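Local coordinates for protein putative polyketide synthase (Streptomyces coelicolor, PDB 1U0M) that catalyses the iterative condensation of five malonyl-CoA units and the cyclisation of the resulting pentaketide into 1,3,6,8-tetrahydroxynaphthalene, a precursor of melanin, at residues 108-113 and 154-159; 252-257 and 345-350; 85-90 and 173-178; 35-40 and 183-188; 304-309 and 314-319. All coordinates share one frame; numbering follows the deposited sequence.

Interaction 1 of 5, residues 108-113 and 154-159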
# COMPACT_ATOMS: atom_id res chain seq x y z
N VAL A 108 -1.17 2.59 15.18
CA VAL A 108 -1.06 2.42 13.74
C VAL A 108 -2.29 1.77 13.12
O VAL A 108 -2.79 0.76 13.63
CB VAL A 108 0.16 1.54 13.39
CG1 VAL A 108 0.03 0.19 14.06
CG2 VAL A 108 0.28 1.36 11.88
N ILE A 109 -2.79 2.36 12.04
CA ILE A 109 -3.93 1.80 11.32
C ILE A 109 -3.38 1.09 10.09
O ILE A 109 -2.48 1.59 9.42
CB ILE A 109 -4.92 2.88 10.85
CG1 ILE A 109 -5.58 3.55 12.05
CG2 ILE A 109 -5.97 2.24 9.96
CD1 ILE A 109 -6.70 4.50 11.69
N ILE A 110 -3.92 -0.08 9.81
CA ILE A 110 -3.50 -0.86 8.66
C ILE A 110 -4.74 -1.13 7.83
O ILE A 110 -5.53 -2.03 8.13
CB ILE A 110 -2.85 -2.17 9.12
CG1 ILE A 110 -1.80 -1.86 10.19
CG2 ILE A 110 -2.19 -2.86 7.94
CD1 ILE A 110 -1.15 -3.10 10.80
N TYR A 111 -4.91 -0.33 6.78
CA TYR A 111 -6.08 -0.43 5.91
C TYR A 111 -5.79 -1.20 4.63
O TYR A 111 -4.98 -0.75 3.81
CB TYR A 111 -6.57 0.98 5.57
CG TYR A 111 -7.93 1.02 4.89
CD1 TYR A 111 -9.11 1.14 5.63
CD2 TYR A 111 -8.04 0.96 3.50
CE1 TYR A 111 -10.35 1.21 5.01
CE2 TYR A 111 -9.27 1.02 2.87
CZ TYR A 111 -10.42 1.15 3.63
OH TYR A 111 -11.64 1.23 2.99
N VAL A 112 -6.44 -2.34 4.44
CA VAL A 112 -6.23 -3.12 3.22
C VAL A 112 -7.48 -3.26 2.35
O VAL A 112 -8.57 -3.59 2.82
CB VAL A 112 -5.68 -4.52 3.53
CG1 VAL A 112 -4.36 -4.38 4.26
CG2 VAL A 112 -6.67 -5.32 4.36
N SER A 113 -7.30 -3.00 1.07
CA SER A 113 -8.37 -3.08 0.09
C SER A 113 -7.79 -3.06 -1.31
O SER A 113 -6.90 -2.26 -1.61
CB SER A 113 -9.32 -1.90 0.25
OG SER A 113 -10.19 -1.83 -0.86
N ASN A 154 0.62 -9.81 9.98
CA ASN A 154 2.07 -9.83 10.07
C ASN A 154 2.66 -8.45 10.26
O ASN A 154 3.76 -8.33 10.79
CB ASN A 154 2.67 -10.48 8.82
CG ASN A 154 2.33 -11.94 8.72
OD1 ASN A 154 1.70 -12.50 9.61
ND2 ASN A 154 2.74 -12.58 7.63
N ARG A 155 1.95 -7.41 9.85
CA ARG A 155 2.48 -6.06 10.02
C ARG A 155 2.16 -5.53 11.40
O ARG A 155 3.04 -5.02 12.09
CB ARG A 155 1.91 -5.09 8.96
CG ARG A 155 2.47 -5.26 7.56
CD ARG A 155 3.92 -5.72 7.57
NE ARG A 155 4.03 -7.11 7.12
CZ ARG A 155 5.05 -7.91 7.40
NH1 ARG A 155 6.06 -7.47 8.14
NH2 ARG A 155 5.06 -9.15 6.94
N ALA A 156 0.89 -5.63 11.79
CA ALA A 156 0.48 -5.16 13.11
C ALA A 156 1.36 -5.85 14.15
O ALA A 156 1.68 -5.28 15.19
CB ALA A 156 -0.97 -5.52 13.34
N HIS A 157 1.75 -7.07 13.82
CA HIS A 157 2.60 -7.90 14.66
C HIS A 157 4.00 -7.27 14.72
O HIS A 157 4.44 -6.79 15.78
CB HIS A 157 2.66 -9.30 14.05
CG HIS A 157 3.45 -10.29 14.84
ND1 HIS A 157 4.74 -10.04 15.26
CD2 HIS A 157 3.18 -11.56 15.21
CE1 HIS A 157 5.23 -11.12 15.85
NE2 HIS A 157 4.29 -12.06 15.83
N ASP A 158 4.68 -7.26 13.58
CA ASP A 158 6.01 -6.68 13.48
C ASP A 158 6.06 -5.33 14.19
O ASP A 158 7.05 -5.00 14.84
CB ASP A 158 6.39 -6.49 12.01
CG ASP A 158 6.83 -7.79 11.36
OD1 ASP A 158 6.17 -8.82 11.58
OD2 ASP A 158 7.83 -7.78 10.62
N PHE A 159 4.99 -4.56 14.06
CA PHE A 159 4.92 -3.25 14.68
C PHE A 159 4.98 -3.38 16.18
O PHE A 159 5.81 -2.76 16.84
CB PHE A 159 3.62 -2.55 14.28
CG PHE A 159 3.55 -1.11 14.70
CD1 PHE A 159 4.25 -0.14 14.00
CD2 PHE A 159 2.75 -0.72 15.76
CE1 PHE A 159 4.16 1.20 14.36
CE2 PHE A 159 2.66 0.61 16.13
CZ PHE A 159 3.36 1.57 15.42
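A first torsion of -171° sets the Phe159 ring beside its own carbonyl carbon and sends it from the helix towards the strand, where Val108, with CG1 wedged between its own N and carbonyl carbon, lays that methyl on one face of the ring. Val108 CG1 lies 3.6 Å from the centroid of the Phe159 ring, 24° off the normal: a CH-pi contact shifted towards the rim, where Val108 CG1 comes within 3.3 Å of Phe159 CD2. One turn earlier in the helix sits Ala156, and Ile110 on the strand extends its longer branch until CD1 presses on the backbone there, 3.4 Å from Ala156 N. Ile110 CD1 is also 3.5 Å from Ala156 CB, a snug fit made possible by so small a residue. A leucine in place of Phe159 would probably leave Val108 CG1 without the flat aromatic face it lies on and open a gap beside the strand. The helix's polar side looks elsewhere: Arg155 NH1 pairs with Asp158 OD2 at 3.1 Å, and Asp158 OD2 also meets Arg137 of the second subunit in the homodimer. Strand 108-112 and helix 154-159 run nearly antiparallel, at 165°, with axes 9.5 Å apart. Helix 148-162 joins parallel strands 137-141 and 167-175 and passes over the strand between them, the beta-alpha-beta crossover of the thiolase fold.

Interaction 2 of 5, residues 252-257 and 345-350; sequences EPLAPA and ITAEMS
Met349 O takes a hydrogen bond from Asn154 ND2, while the Met349 backbone is also hydrogen-bonded to Gly219 on strand 212-222, so this stretch of the strand is tied down before its side chain turns to the helix. That side chain leaves with CG beside the backbone N and then bends at its last torsion (chi3 -82°), which sets the sulfur alongside the helix backbone. Met349 SD rests 3.7 Å from Ala257 O, a van der Waals touch with no hydrogen bond across the contact. Two residues earlier, Ala347 offers its methyl to a leucine branch: Leu254 CD1 lies 3.9 Å from Ala347 CB. Helix 251-263 thus lies against a face of the sheet, an outer helical layer of the alpha-beta-alpha-beta-alpha thiolase fold. Because side chains alternate along strand 346-355, Ala347 and Met349 point to this helix whereas Glu348 and Ser350 reach the other face, packing on helix 148-162. The ring of Phe341, on neighbouring strand 337-342, touches both Leu254 and Ala347 and fills in beside their contact. The side chain of Ala347 is about 10 Å from that of Cys146, the probable active-site cysteine.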
# COMPACT_ATOMS: atom_id res chain seq x y z
N GLU A 252 0.78 -27.60 -3.93
CA GLU A 252 1.88 -28.54 -3.73
C GLU A 252 3.16 -27.79 -3.34
O GLU A 252 3.76 -28.09 -2.31
CB GLU A 252 2.10 -29.38 -5.00
CG GLU A 252 3.20 -30.43 -4.88
CD GLU A 252 3.27 -31.36 -6.09
OE1 GLU A 252 2.28 -32.07 -6.35
OE2 GLU A 252 4.31 -31.37 -6.78
N PRO A 253 3.58 -26.81 -4.15
CA PRO A 253 4.80 -26.06 -3.83
C PRO A 253 4.71 -25.20 -2.57
O PRO A 253 5.72 -24.85 -1.98
CB PRO A 253 5.01 -25.21 -5.08
CG PRO A 253 4.39 -26.04 -6.17
CD PRO A 253 3.12 -26.48 -5.51
N LEU A 254 3.49 -24.86 -2.16
CA LEU A 254 3.29 -24.02 -0.99
C LEU A 254 3.31 -24.78 0.33
O LEU A 254 3.74 -24.24 1.35
CB LEU A 254 1.98 -23.24 -1.11
CG LEU A 254 1.50 -22.47 0.13
CD1 LEU A 254 2.57 -21.51 0.62
CD2 LEU A 254 0.25 -21.71 -0.23
N ALA A 255 2.82 -26.01 0.30
CA ALA A 255 2.77 -26.85 1.49
C ALA A 255 4.09 -26.83 2.28
O ALA A 255 4.09 -26.58 3.49
CB ALA A 255 2.41 -28.28 1.11
N PRO A 256 5.22 -27.09 1.61
CA PRO A 256 6.53 -27.09 2.27
C PRO A 256 6.85 -25.77 2.95
O PRO A 256 7.41 -25.74 4.05
CB PRO A 256 7.49 -27.39 1.11
CG PRO A 256 6.67 -28.25 0.21
CD PRO A 256 5.34 -27.52 0.20
N ALA A 257 6.50 -24.67 2.29
CA ALA A 257 6.75 -23.34 2.84
C ALA A 257 6.01 -23.19 4.16
O ALA A 257 6.43 -22.45 5.04
CB ALA A 257 6.29 -22.27 1.85
N ILE A 345 2.84 -15.22 -6.58
CA ILE A 345 1.85 -15.57 -5.56
C ILE A 345 2.47 -15.42 -4.17
O ILE A 345 3.54 -15.97 -3.90
CB ILE A 345 1.36 -17.01 -5.78
CG1 ILE A 345 0.64 -17.11 -7.13
CG2 ILE A 345 0.47 -17.44 -4.64
CD1 ILE A 345 0.17 -18.50 -7.50
N THR A 346 1.80 -14.67 -3.31
CA THR A 346 2.28 -14.43 -1.96
C THR A 346 1.52 -15.20 -0.89
O THR A 346 0.34 -15.50 -1.05
CB THR A 346 2.23 -12.95 -1.59
OG1 THR A 346 3.02 -12.20 -2.53
CG2 THR A 346 2.77 -12.72 -0.19
N ALA A 347 2.22 -15.49 0.20
CA ALA A 347 1.65 -16.22 1.32
C ALA A 347 2.09 -15.56 2.62
O ALA A 347 3.28 -15.56 2.95
CB ALA A 347 2.10 -17.67 1.28
N GLU A 348 1.15 -14.97 3.34
CA GLU A 348 1.47 -14.35 4.61
C GLU A 348 1.04 -15.34 5.69
O GLU A 348 -0.14 -15.44 6.03
CB GLU A 348 0.75 -13.01 4.77
CG GLU A 348 1.25 -11.92 3.82
CD GLU A 348 2.69 -11.49 4.11
OE1 GLU A 348 3.59 -12.33 3.98
OE2 GLU A 348 2.91 -10.31 4.46
N MET A 349 2.01 -16.07 6.22
CA MET A 349 1.78 -17.08 7.25
C MET A 349 2.06 -16.51 8.63
O MET A 349 2.89 -15.62 8.80
CB MET A 349 2.69 -18.28 6.98
CG MET A 349 2.49 -18.86 5.60
SD MET A 349 3.90 -19.77 4.94
CE MET A 349 4.93 -18.42 4.32
N SER A 350 1.35 -17.02 9.63
CA SER A 350 1.50 -16.56 11.00
C SER A 350 1.23 -17.69 12.01
O SER A 350 0.16 -18.30 11.98
CB SER A 350 0.54 -15.39 11.26
OG SER A 350 0.63 -14.94 12.59

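Interaction 3 of 5, residues 85-90 and 173-178; sequences KSRVPA and CEFCSL
This is a small, apolar helix-on-strand contact: outer helix 73-99 lies on a face of the large mixed sheet, near the C-terminal part of strand 167-175, and no hydrogen bond links the two segments. Its centre is a valine methyl on a cysteine sulfur. Val88 CG2 lies 3.9 Å from Cys173 SG, which a chi1 of -171° turns away from the cysteine's own N, reaching out from the strand to the helix. The backbones are closest at the same pair, with Val88 CA 7.4 Å from Cys173 CA. Two residues on, Phe175 points the same way as Cys173, and its ring comes near the aliphatic part of an arginine: Arg87 CD is 4.5 Å from Phe175 CZ, a loose approach made obliquely to the ring. Only the methylene chain of Arg87 serves the contact, for its guanidinium group turns to carboxylates, NE to Glu83 and NH2 to Glu21, both salt bridges. Residues 176-178 form a 3-10 segment, in which Leu178 N donates to Phe175 O at 2.9 Å. Cys173 and Phe175 also pack on Ala84 of helix 73-99 and Ile200 of the adjoining strand 198-206, and Val88 on Leu122, so the contact lies in the apolar layer between the sheet, helix 73-99 and helix 122-129.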
# COMPACT_ATOMS: atom_id res chain seq x y z
N LYS A 85 -17.37 4.73 3.61
CA LYS A 85 -17.51 5.75 4.64
C LYS A 85 -18.72 5.48 5.51
O LYS A 85 -18.65 5.65 6.72
CB LYS A 85 -17.58 7.13 4.01
CG LYS A 85 -16.20 7.63 3.63
CD LYS A 85 -16.23 9.03 3.04
CE LYS A 85 -14.82 9.55 2.84
NZ LYS A 85 -14.80 10.65 1.85
N SER A 86 -19.81 5.03 4.90
CA SER A 86 -21.02 4.72 5.66
C SER A 86 -21.03 3.35 6.33
O SER A 86 -21.92 3.06 7.12
CB SER A 86 -22.26 4.86 4.77
OG SER A 86 -22.13 4.11 3.58
N ARG A 87 -20.04 2.50 6.04
CA ARG A 87 -20.03 1.17 6.65
C ARG A 87 -18.83 0.83 7.55
O ARG A 87 -18.99 0.19 8.59
CB ARG A 87 -20.14 0.09 5.56
CG ARG A 87 -21.39 0.14 4.71
CD ARG A 87 -21.35 -0.96 3.67
NE ARG A 87 -22.43 -0.87 2.69
CZ ARG A 87 -23.64 -1.38 2.85
NH1 ARG A 87 -23.94 -2.03 3.97
NH2 ARG A 87 -24.54 -1.27 1.89
N VAL A 88 -17.64 1.27 7.16
CA VAL A 88 -16.45 0.95 7.93
C VAL A 88 -16.49 1.32 9.42
O VAL A 88 -16.22 0.48 10.28
CB VAL A 88 -15.19 1.56 7.26
CG1 VAL A 88 -13.95 1.23 8.06
CG2 VAL A 88 -15.04 1.00 5.85
N PRO A 89 -16.85 2.57 9.74
CA PRO A 89 -16.93 3.06 11.13
C PRO A 89 -17.52 2.10 12.17
O PRO A 89 -16.86 1.76 13.17
CB PRO A 89 -17.76 4.33 10.98
CG PRO A 89 -17.26 4.87 9.68
CD PRO A 89 -17.24 3.63 8.80
N ALA A 90 -18.75 1.65 11.94
CA ALA A 90 -19.40 0.73 12.86
C ALA A 90 -18.54 -0.48 13.17
O ALA A 90 -18.35 -0.84 14.34
CB ALA A 90 -20.72 0.27 12.29
N CYS A 173 -11.44 -3.82 3.92
CA CYS A 173 -12.66 -3.37 3.25
C CYS A 173 -12.64 -3.88 1.82
O CYS A 173 -11.81 -3.45 1.03
CB CYS A 173 -12.73 -1.84 3.27
SG CYS A 173 -14.30 -1.17 2.71
N GLU A 174 -13.54 -4.79 1.49
CA GLU A 174 -13.56 -5.35 0.15
C GLU A 174 -14.94 -5.39 -0.50
O GLU A 174 -15.85 -6.09 -0.05
CB GLU A 174 -12.95 -6.76 0.20
CG GLU A 174 -11.55 -6.80 0.80
CD GLU A 174 -10.46 -6.25 -0.13
OE1 GLU A 174 -10.82 -5.49 -1.07
OE2 GLU A 174 -9.26 -6.57 0.06
N PHE A 175 -15.08 -4.63 -1.59
CA PHE A 175 -16.33 -4.57 -2.35
C PHE A 175 -16.02 -5.16 -3.72
O PHE A 175 -16.00 -4.45 -4.74
CB PHE A 175 -16.76 -3.10 -2.51
CG PHE A 175 -17.04 -2.40 -1.20
CD1 PHE A 175 -16.74 -1.04 -1.06
CD2 PHE A 175 -17.62 -3.07 -0.13
CE1 PHE A 175 -17.03 -0.35 0.12
CE2 PHE A 175 -17.92 -2.39 1.07
CZ PHE A 175 -17.62 -1.03 1.19
N CYS A 176 -15.81 -6.48 -3.76
CA CYS A 176 -15.43 -7.15 -5.00
C CYS A 176 -16.45 -6.99 -6.12
O CYS A 176 -16.10 -7.04 -7.29
CB CYS A 176 -15.16 -8.65 -4.76
SG CYS A 176 -13.86 -9.00 -3.52
N SER A 177 -17.71 -6.79 -5.76
CA SER A 177 -18.76 -6.61 -6.74
C SER A 177 -18.50 -5.38 -7.59
O SER A 177 -19.00 -5.28 -8.70
CB SER A 177 -20.11 -6.45 -6.04
OG SER A 177 -20.12 -5.29 -5.24
N LEU A 178 -17.72 -4.44 -7.07
CA LEU A 178 -17.40 -3.22 -7.81
C LEU A 178 -16.29 -3.43 -8.83
O LEU A 178 -15.81 -2.48 -9.44
CB LEU A 178 -17.04 -2.09 -6.84
CG LEU A 178 -18.24 -1.54 -6.05
CD1 LEU A 178 -19.33 -1.09 -7.03
CD2 LEU A 178 -18.82 -2.62 -5.14

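Interaction 4 of 5, residues 35-40 and 183-188; sequences RRHTDH and TDLGVG
His37 presents the edge of its imidazole to a leucine methyl: Leu185 CD2 lies in the ring plane, 3.7 Å from His37 NE2 and 3.8 Å from His37 CD2. Here the type I beta turn from His37 to His40, in the region where helix 26-37 finishes, meets the loop that leads into helix 187-195, with Gly186 at the N-cap of that helix. The turn is closed by His40 N donating to His37 O at 2.7 Å. It delivers both histidines to the other loop, and His40, its CG anti to the backbone N (chi1 -166°), goes furthest. Its NE2 donates to Leu185 O at 2.9 Å, with the oxygen in the plane of the imidazole. The donor arrives almost along the C=O axis, at 176° seen from the carbonyl, although the bond is bent at the hydrogen to 132°. The other ring nitrogen, ND1, is hydrogen-bonded to Gln42 N, which fixes how the ring is turned. A leucine in place of His40 would probably leave Leu185 O and Gln42 N without these partners and set the two loops free to shift. The contact is at the protein surface, and a bound polyethylene glycol, probably from the crystallisation liquor, approaches His37. Beside the hydrogen bond, Val187 CG1 reaches His40 CE1 at 3.9 Å, the two side chains crossing at about a right angle.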
# COMPACT_ATOMS: atom_id res chain seq x y z
N ARG A 35 -28.59 -16.87 -18.40
CA ARG A 35 -29.24 -15.87 -19.23
C ARG A 35 -28.24 -14.93 -19.88
O ARG A 35 -28.40 -14.56 -21.04
CB ARG A 35 -30.27 -15.08 -18.42
CG ARG A 35 -31.67 -15.68 -18.49
CD ARG A 35 -32.73 -14.71 -18.04
NE ARG A 35 -32.90 -14.70 -16.59
CZ ARG A 35 -33.62 -15.60 -15.93
NH1 ARG A 35 -34.24 -16.57 -16.58
NH2 ARG A 35 -33.70 -15.53 -14.60
N ARG A 36 -27.20 -14.57 -19.15
CA ARG A 36 -26.21 -13.64 -19.67
C ARG A 36 -25.11 -14.25 -20.53
O ARG A 36 -24.28 -13.53 -21.07
CB ARG A 36 -25.61 -12.83 -18.52
CG ARG A 36 -26.67 -12.02 -17.73
CD ARG A 36 -26.15 -11.48 -16.41
NE ARG A 36 -25.15 -10.43 -16.58
CZ ARG A 36 -25.43 -9.15 -16.85
NH1 ARG A 36 -26.69 -8.75 -16.99
NH2 ARG A 36 -24.44 -8.28 -17.00
N HIS A 37 -25.08 -15.57 -20.68
CA HIS A 37 -24.04 -16.19 -21.50
C HIS A 37 -24.52 -17.42 -22.25
O HIS A 37 -23.74 -18.30 -22.59
CB HIS A 37 -22.83 -16.56 -20.64
CG HIS A 37 -22.18 -15.38 -20.00
ND1 HIS A 37 -22.61 -14.85 -18.80
CD2 HIS A 37 -21.17 -14.58 -20.42
CE1 HIS A 37 -21.89 -13.77 -18.52
NE2 HIS A 37 -21.01 -13.59 -19.48
N THR A 38 -25.82 -17.46 -22.51
CA THR A 38 -26.43 -18.57 -23.23
C THR A 38 -25.63 -19.10 -24.43
O THR A 38 -25.64 -20.30 -24.72
CB THR A 38 -27.85 -18.21 -23.70
OG1 THR A 38 -28.31 -19.22 -24.60
CG2 THR A 38 -27.86 -16.86 -24.39
N ASP A 39 -24.94 -18.21 -25.14
CA ASP A 39 -24.18 -18.63 -26.31
C ASP A 39 -22.75 -19.03 -26.01
O ASP A 39 -22.06 -19.57 -26.87
CB ASP A 39 -24.19 -17.52 -27.36
CG ASP A 39 -25.56 -17.28 -27.93
OD1 ASP A 39 -25.77 -16.21 -28.55
OD2 ASP A 39 -26.44 -18.15 -27.77
N HIS A 40 -22.29 -18.78 -24.79
CA HIS A 40 -20.92 -19.11 -24.44
C HIS A 40 -20.64 -20.60 -24.61
O HIS A 40 -21.27 -21.44 -23.97
CB HIS A 40 -20.61 -18.70 -23.00
CG HIS A 40 -19.15 -18.71 -22.69
ND1 HIS A 40 -18.38 -19.85 -22.78
CD2 HIS A 40 -18.30 -17.70 -22.38
CE1 HIS A 40 -17.11 -19.54 -22.54
NE2 HIS A 40 -17.04 -18.25 -22.30
N THR A 183 -17.53 -7.23 -19.71
CA THR A 183 -16.66 -7.53 -20.84
C THR A 183 -15.80 -8.79 -20.72
O THR A 183 -15.46 -9.40 -21.73
CB THR A 183 -15.72 -6.34 -21.12
OG1 THR A 183 -14.95 -6.05 -19.95
CG2 THR A 183 -16.52 -5.11 -21.50
N ASP A 184 -15.41 -9.17 -19.50
CA ASP A 184 -14.59 -10.36 -19.30
C ASP A 184 -15.46 -11.60 -19.55
O ASP A 184 -16.35 -11.92 -18.75
CB ASP A 184 -14.01 -10.37 -17.87
CG ASP A 184 -12.92 -9.31 -17.67
OD1 ASP A 184 -12.46 -9.10 -16.52
OD2 ASP A 184 -12.50 -8.70 -18.66
N LEU A 185 -15.21 -12.28 -20.67
CA LEU A 185 -15.99 -13.45 -21.07
C LEU A 185 -15.30 -14.80 -20.97
O LEU A 185 -15.87 -15.80 -21.38
CB LEU A 185 -16.49 -13.27 -22.51
CG LEU A 185 -17.38 -12.06 -22.82
CD1 LEU A 185 -17.67 -12.04 -24.31
CD2 LEU A 185 -18.69 -12.11 -22.01
N GLY A 186 -14.08 -14.85 -20.44
CA GLY A 186 -13.41 -16.14 -20.29
C GLY A 186 -14.02 -16.94 -19.14
O GLY A 186 -14.54 -16.34 -18.20
N VAL A 187 -13.95 -18.27 -19.20
CA VAL A 187 -14.52 -19.10 -18.13
C VAL A 187 -13.92 -18.76 -16.77
O VAL A 187 -14.58 -18.91 -15.76
CB VAL A 187 -14.33 -20.64 -18.39
CG1 VAL A 187 -14.94 -21.01 -19.71
CG2 VAL A 187 -12.86 -21.01 -18.35
N GLY A 188 -12.66 -18.34 -16.75
CA GLY A 188 -12.06 -17.96 -15.48
C GLY A 188 -12.85 -16.80 -14.90
O GLY A 188 -13.22 -16.80 -13.72

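Interaction 5 of 5, residues 304-309 and 314-319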
# COMPACT_ATOMS: atom_id res chain seq x y z
N ALA A 304 -16.37 -21.91 5.97
CA ALA A 304 -17.64 -21.36 6.43
C ALA A 304 -17.85 -19.94 5.90
O ALA A 304 -18.96 -19.55 5.55
CB ALA A 304 -17.68 -21.35 7.95
N THR A 305 -16.77 -19.16 5.85
CA THR A 305 -16.85 -17.78 5.36
C THR A 305 -17.19 -17.81 3.87
O THR A 305 -18.03 -17.05 3.39
CB THR A 305 -15.50 -17.04 5.52
OG1 THR A 305 -15.14 -17.01 6.91
CG2 THR A 305 -15.60 -15.61 5.00
N LEU A 306 -16.53 -18.70 3.14
CA LEU A 306 -16.74 -18.80 1.71
C LEU A 306 -18.14 -19.30 1.36
O LEU A 306 -18.75 -18.84 0.39
CB LEU A 306 -15.66 -19.71 1.10
CG LEU A 306 -14.21 -19.43 1.52
CD1 LEU A 306 -13.28 -20.43 0.84
CD2 LEU A 306 -13.81 -18.01 1.15
N THR A 307 -18.66 -20.21 2.18
CA THR A 307 -19.98 -20.79 1.96
C THR A 307 -21.10 -19.77 2.16
O THR A 307 -22.10 -19.77 1.43
CB THR A 307 -20.23 -22.00 2.91
OG1 THR A 307 -19.26 -23.01 2.65
CG2 THR A 307 -21.60 -22.58 2.69
N GLU A 308 -20.91 -18.89 3.15
CA GLU A 308 -21.90 -17.87 3.48
C GLU A 308 -21.63 -16.46 2.92
O GLU A 308 -22.57 -15.70 2.67
CB GLU A 308 -22.05 -17.79 5.01
CG GLU A 308 -22.96 -16.66 5.47
CD GLU A 308 -23.11 -16.57 6.98
OE1 GLU A 308 -22.10 -16.65 7.71
OE2 GLU A 308 -24.26 -16.37 7.44
N TYR A 309 -20.37 -16.12 2.71
CA TYR A 309 -20.04 -14.79 2.22
C TYR A 309 -19.37 -14.82 0.85
O TYR A 309 -19.43 -13.84 0.10
CB TYR A 309 -19.11 -14.09 3.22
CG TYR A 309 -19.73 -13.82 4.58
CD1 TYR A 309 -18.93 -13.57 5.70
CD2 TYR A 309 -21.11 -13.79 4.75
CE1 TYR A 309 -19.49 -13.29 6.95
CE2 TYR A 309 -21.69 -13.51 5.98
CZ TYR A 309 -20.88 -13.27 7.08
OH TYR A 309 -21.45 -12.98 8.30
N SER A 314 -9.16 -10.03 1.29
CA SER A 314 -8.40 -9.81 2.51
C SER A 314 -9.19 -10.04 3.80
O SER A 314 -8.60 -10.36 4.83
CB SER A 314 -7.81 -8.39 2.51
OG SER A 314 -8.82 -7.39 2.57
N ALA A 315 -10.50 -9.90 3.73
CA ALA A 315 -11.33 -10.06 4.92
C ALA A 315 -11.63 -11.50 5.33
O ALA A 315 -12.15 -11.73 6.41
CB ALA A 315 -12.63 -9.30 4.74
N VAL A 316 -11.30 -12.48 4.48
CA VAL A 316 -11.58 -13.87 4.82
C VAL A 316 -10.92 -14.35 6.12
O VAL A 316 -11.61 -14.83 7.02
CB VAL A 316 -11.17 -14.84 3.69
CG1 VAL A 316 -11.30 -16.28 4.17
CG2 VAL A 316 -12.05 -14.63 2.47
N VAL A 317 -9.59 -14.23 6.23
CA VAL A 317 -8.91 -14.68 7.44
C VAL A 317 -9.60 -14.14 8.68
O VAL A 317 -9.91 -14.90 9.60
CB VAL A 317 -7.43 -14.22 7.52
CG1 VAL A 317 -6.56 -15.11 6.70
CG2 VAL A 317 -7.30 -12.78 7.08
N LEU A 318 -9.84 -12.84 8.68
CA LEU A 318 -10.47 -12.17 9.80
C LEU A 318 -11.84 -12.72 10.16
O LEU A 318 -12.17 -12.87 11.34
CB LEU A 318 -10.58 -10.67 9.51
CG LEU A 318 -9.34 -9.82 9.85
CD1 LEU A 318 -8.08 -10.49 9.31
CD2 LEU A 318 -9.50 -8.42 9.29
N ASP A 319 -12.65 -13.04 9.15
CA ASP A 319 -13.98 -13.57 9.39
C ASP A 319 -13.91 -15.02 9.87
O ASP A 319 -14.77 -15.47 10.62
CB ASP A 319 -14.83 -13.47 8.13
CG ASP A 319 -16.22 -14.01 8.33
OD1 ASP A 319 -16.42 -15.23 8.16
OD2 ASP A 319 -17.12 -13.21 8.67
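A helix-loop-helix corner brings helices 300-308 and 315-326 together, their short segments meeting at 113° with axes 9.8 Å apart. The polar link is Thr305 to Asp319. A fully extended first torsion (chi1 180°) stretches Asp319 away from its own N and carries the carboxylate over to the first helix, where Thr305 OG1 donates to Asp319 OD1 at 2.5 Å. At that length the exact geometry is doubtful; as modelled, the hydroxyl meets the lone pair of OD1 that faces away from the other oxygen. OD2 turns to the tyrosine just past the first helix. It lies in the plane of that ring, at its edge, with Tyr309 CE1 2.9 Å from Asp319 OD2, an approach so short that its exact length is doubtful, and the ring and carboxylate planes stand 68° apart. This buried carboxylate is also met by two arginines further along its own helix, Arg323 NE at OD1 and Arg322 NH2 at OD2. Arg323 in addition pairs with Glu308, whose OE1 is 5.9 Å from Asp319 OD1, and so probably eases the repulsion between the two acids. Next to Thr305 the corner is sealed by apolar branches meeting nearly perpendicular, Leu306 CD2 lying 4.0 Å from Val316 CG2. The side chain of Val316 is about 7 Å from that of Cys146, the probable active-site cysteine. In chalcone synthase-like enzymes the asparagine of the Cys-His-Asn triad lies in the loop between the corresponding helices, so this corner probably borders the catalytic centre here too.

How the interactions relate
The contacts follow the layers of the thiolase fold. Interactions 1, 2 and 3 all reach the large mixed sheet. Interactions 1 and 3, centres about 18 Å apart, use its neighbouring strands 108-112 and 167-175, packing against inner helix 148-162 and outer helix 73-99 respectively. Interaction 2, its centre about 28 Å from that of interaction 3 and across the chain's centre from it, covers strand 346-355 in the C-terminal half. Interaction 5 lies near the middle, its centre about 15 Å from that of interaction 3, and is tied to it by Glu174 OE2 and Ser314 OG, 2.7 Å apart. Along the chain, interaction 1 is nested in 3, 3 in 4, and 5 in 2; peripheral interaction 4 therefore closes the widest N-terminal loop.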